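PDB 3F7E: pyridoxamine 5'-phosphate oxidase-related, FMN-binding from Mycobacterium smegmatis, which probably binds the deazaflavin coenzyme F420 and uses it to reduce carbon-carbon double bonds, possibly those of aflatoxins. Local coordinates for residues A[9-13]-A[14-18]. Sequence-based numbering, arbitrary orientation. Where two conformers were deposited one is given.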
loop_
_atom_site.group_PDB
_atom_site.type_symbol
_atom_site.label_atom_id
_atom_site.label_comp_id
_atom_site.label_asym_id
_atom_site.label_seq_id
_atom_site.Cartn_x
_atom_site.Cartn_y
_atom_site.Cartn_z
ATOM N N GLU A 9 -15.124 3.950 -9.501
ATOM C CA GLU A 9 -15.357 2.526 -9.412
ATOM C C GLU A 9 -14.601 1.788 -10.522
ATOM O O GLU A 9 -14.233 0.631 -10.352
ATOM C CB GLU A 9 -16.852 2.193 -9.440
ATOM C CG GLU A 9 -17.157 0.770 -9.035
ATOM C CD GLU A 9 -18.608 0.477 -8.678
ATOM O OE1 GLU A 9 -18.895 -0.696 -8.455
ATOM O OE2 GLU A 9 -19.460 1.400 -8.674
ATOM N N SER A 10 -14.368 2.483 -11.637
ATOM C CA SER A 10 -13.600 1.940 -12.740
ATOM C C SER A 10 -12.230 1.399 -12.322
ATOM O O SER A 10 -11.766 0.410 -12.906
ATOM C CB SER A 10 -13.435 3.010 -13.814
ATOM O OG SER A 10 -13.019 4.230 -13.236
ATOM N N LEU A 11 -11.581 2.040 -11.337
ATOM C CA LEU A 11 -10.265 1.603 -10.842
ATOM C C LEU A 11 -10.393 0.245 -10.191
ATOM O O LEU A 11 -9.508 -0.580 -10.350
ATOM C CB LEU A 11 -9.614 2.607 -9.871
ATOM C CG LEU A 11 -8.942 3.829 -10.492
ATOM C CD1 LEU A 11 -8.583 4.812 -9.401
ATOM C CD2 LEU A 11 -7.705 3.396 -11.287
ATOM N N LEU A 12 -11.511 -0.012 -9.511
ATOM C CA LEU A 12 -11.717 -1.294 -8.854
ATOM C C LEU A 12 -12.103 -2.386 -9.827
ATOM O O LEU A 12 -12.021 -3.559 -9.486
ATOM C CB LEU A 12 -12.781 -1.178 -7.775
ATOM C CG LEU A 12 -12.445 -0.209 -6.645
ATOM C CD1 LEU A 12 -13.608 -0.168 -5.658
ATOM C CD2 LEU A 12 -11.147 -0.607 -5.906
ATOM N N GLU A 13 -12.571 -2.002 -11.026
ATOM C CA GLU A 13 -12.923 -2.994 -12.048
ATOM C C GLU A 13 -11.751 -3.476 -12.897
ATOM O O GLU A 13 -11.856 -4.434 -13.671
ATOM C CB GLU A 13 -14.035 -2.431 -12.949
ATOM C CG GLU A 13 -15.357 -2.309 -12.168
ATOM C CD GLU A 13 -16.507 -1.730 -12.988
ATOM O OE1 GLU A 13 -16.277 -1.287 -14.118
ATOM O OE2 GLU A 13 -17.653 -1.710 -12.495
ATOM N N ARG A 14 -10.631 -2.785 -12.762
ATOM C CA ARG A 14 -9.450 -3.074 -13.556
ATOM C C ARG A 14 -8.520 -4.069 -12.860
ATOM O O ARG A 14 -8.477 -4.126 -11.612
ATOM C CB ARG A 14 -8.697 -1.776 -13.858
ATOM C CG ARG A 14 -9.486 -0.870 -14.819
ATOM C CD ARG A 14 -8.890 0.512 -14.937
ATOM N NE ARG A 14 -7.534 0.498 -15.489
ATOM C CZ ARG A 14 -6.741 1.568 -15.579
ATOM N NH1 ARG A 14 -5.503 1.459 -16.075
ATOM N NH2 ARG A 14 -7.179 2.755 -15.170
ATOM N N PRO A 15 -7.747 -4.843 -13.661
ATOM C CA PRO A 15 -6.770 -5.790 -13.087
ATOM C C PRO A 15 -5.488 -5.068 -12.644
ATOM O O PRO A 15 -4.402 -5.255 -13.236
ATOM C CB PRO A 15 -6.531 -6.777 -14.242
ATOM C CG PRO A 15 -6.733 -5.941 -15.495
ATOM C CD PRO A 15 -7.820 -4.926 -15.144
ATOM N N LEU A 16 -5.632 -4.252 -11.598
ATOM C CA LEU A 16 -4.523 -3.514 -11.024
ATOM C C LEU A 16 -4.163 -4.108 -9.668
ATOM O O LEU A 16 -5.015 -4.671 -8.981
ATOM C CB LEU A 16 -4.905 -2.041 -10.829
ATOM C CG LEU A 16 -5.318 -1.303 -12.115
ATOM C CD1 LEU A 16 -5.756 0.133 -11.754
ATOM C CD2 LEU A 16 -4.197 -1.319 -13.159
ATOM N N TYR A 17 -2.912 -3.963 -9.238
ATOM C CA TYR A 17 -2.588 -4.369 -7.875
ATOM C C TYR A 17 -3.195 -3.433 -6.849
ATOM O O TYR A 17 -3.222 -2.215 -7.016
ATOM C CB TYR A 17 -1.080 -4.420 -7.673
ATOM C CG TYR A 17 -0.456 -5.622 -8.306
ATOM C CD1 TYR A 17 0.082 -5.542 -9.596
ATOM C CD2 TYR A 17 -0.391 -6.837 -7.619
ATOM C CE1 TYR A 17 0.665 -6.640 -10.185
ATOM C CE2 TYR A 17 0.188 -7.955 -8.196
ATOM C CZ TYR A 17 0.703 -7.849 -9.488
ATOM O OH TYR A 17 1.300 -8.942 -10.080
ATOM N N GLY A 18 -3.700 -4.017 -5.771
ATOM C CA GLY A 18 -4.088 -3.249 -4.611
ATOM C C GLY A 18 -3.115 -3.493 -3.468
ATOM O O GLY A 18 -2.768 -4.631 -3.187
HETATM O O HOH W 1 -10.074 3.980 -14.257
#
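S10, at the start of the contact, meets R14 where the short helix 9-13, held by weak backbone bonds, gives way to the loop that leads into strand 18-23 in the split beta-barrel fold of the pyridoxamine 5'-phosphate oxidase family. The carbonyl O of S10 lies 3.2 Å from CG of R14. In one of the two S10 conformers, S10 OG lies 3.1 Å from a water that also accepts from R14 NH2 in the guanidinium plane, a tentative bridge. One residue on, the O of L11 receives a weak i to i+3 bond from the backbone N of R14 (3.5 Å, 155° at the hydrogen) at the end of the turn. L11 and L12 both pack on L77 of strand 76-88, L12 also on M65 of strand 62-68, and L11 sends CD2 to within 4.0 Å of R14 NH2. CG and CD of R14 run past S10 O, and the bend at chi3 (62°) turns the guanidinium away from that carbonyl and over L16. R14 NH2 forms a salt bridge with D69, just after strand 62-68. L16 completes the cluster: its CD1 sits over the centre of one guanidinium face, 4.1 Å above the plane, and meets L11 CD2 at 3.8 Å.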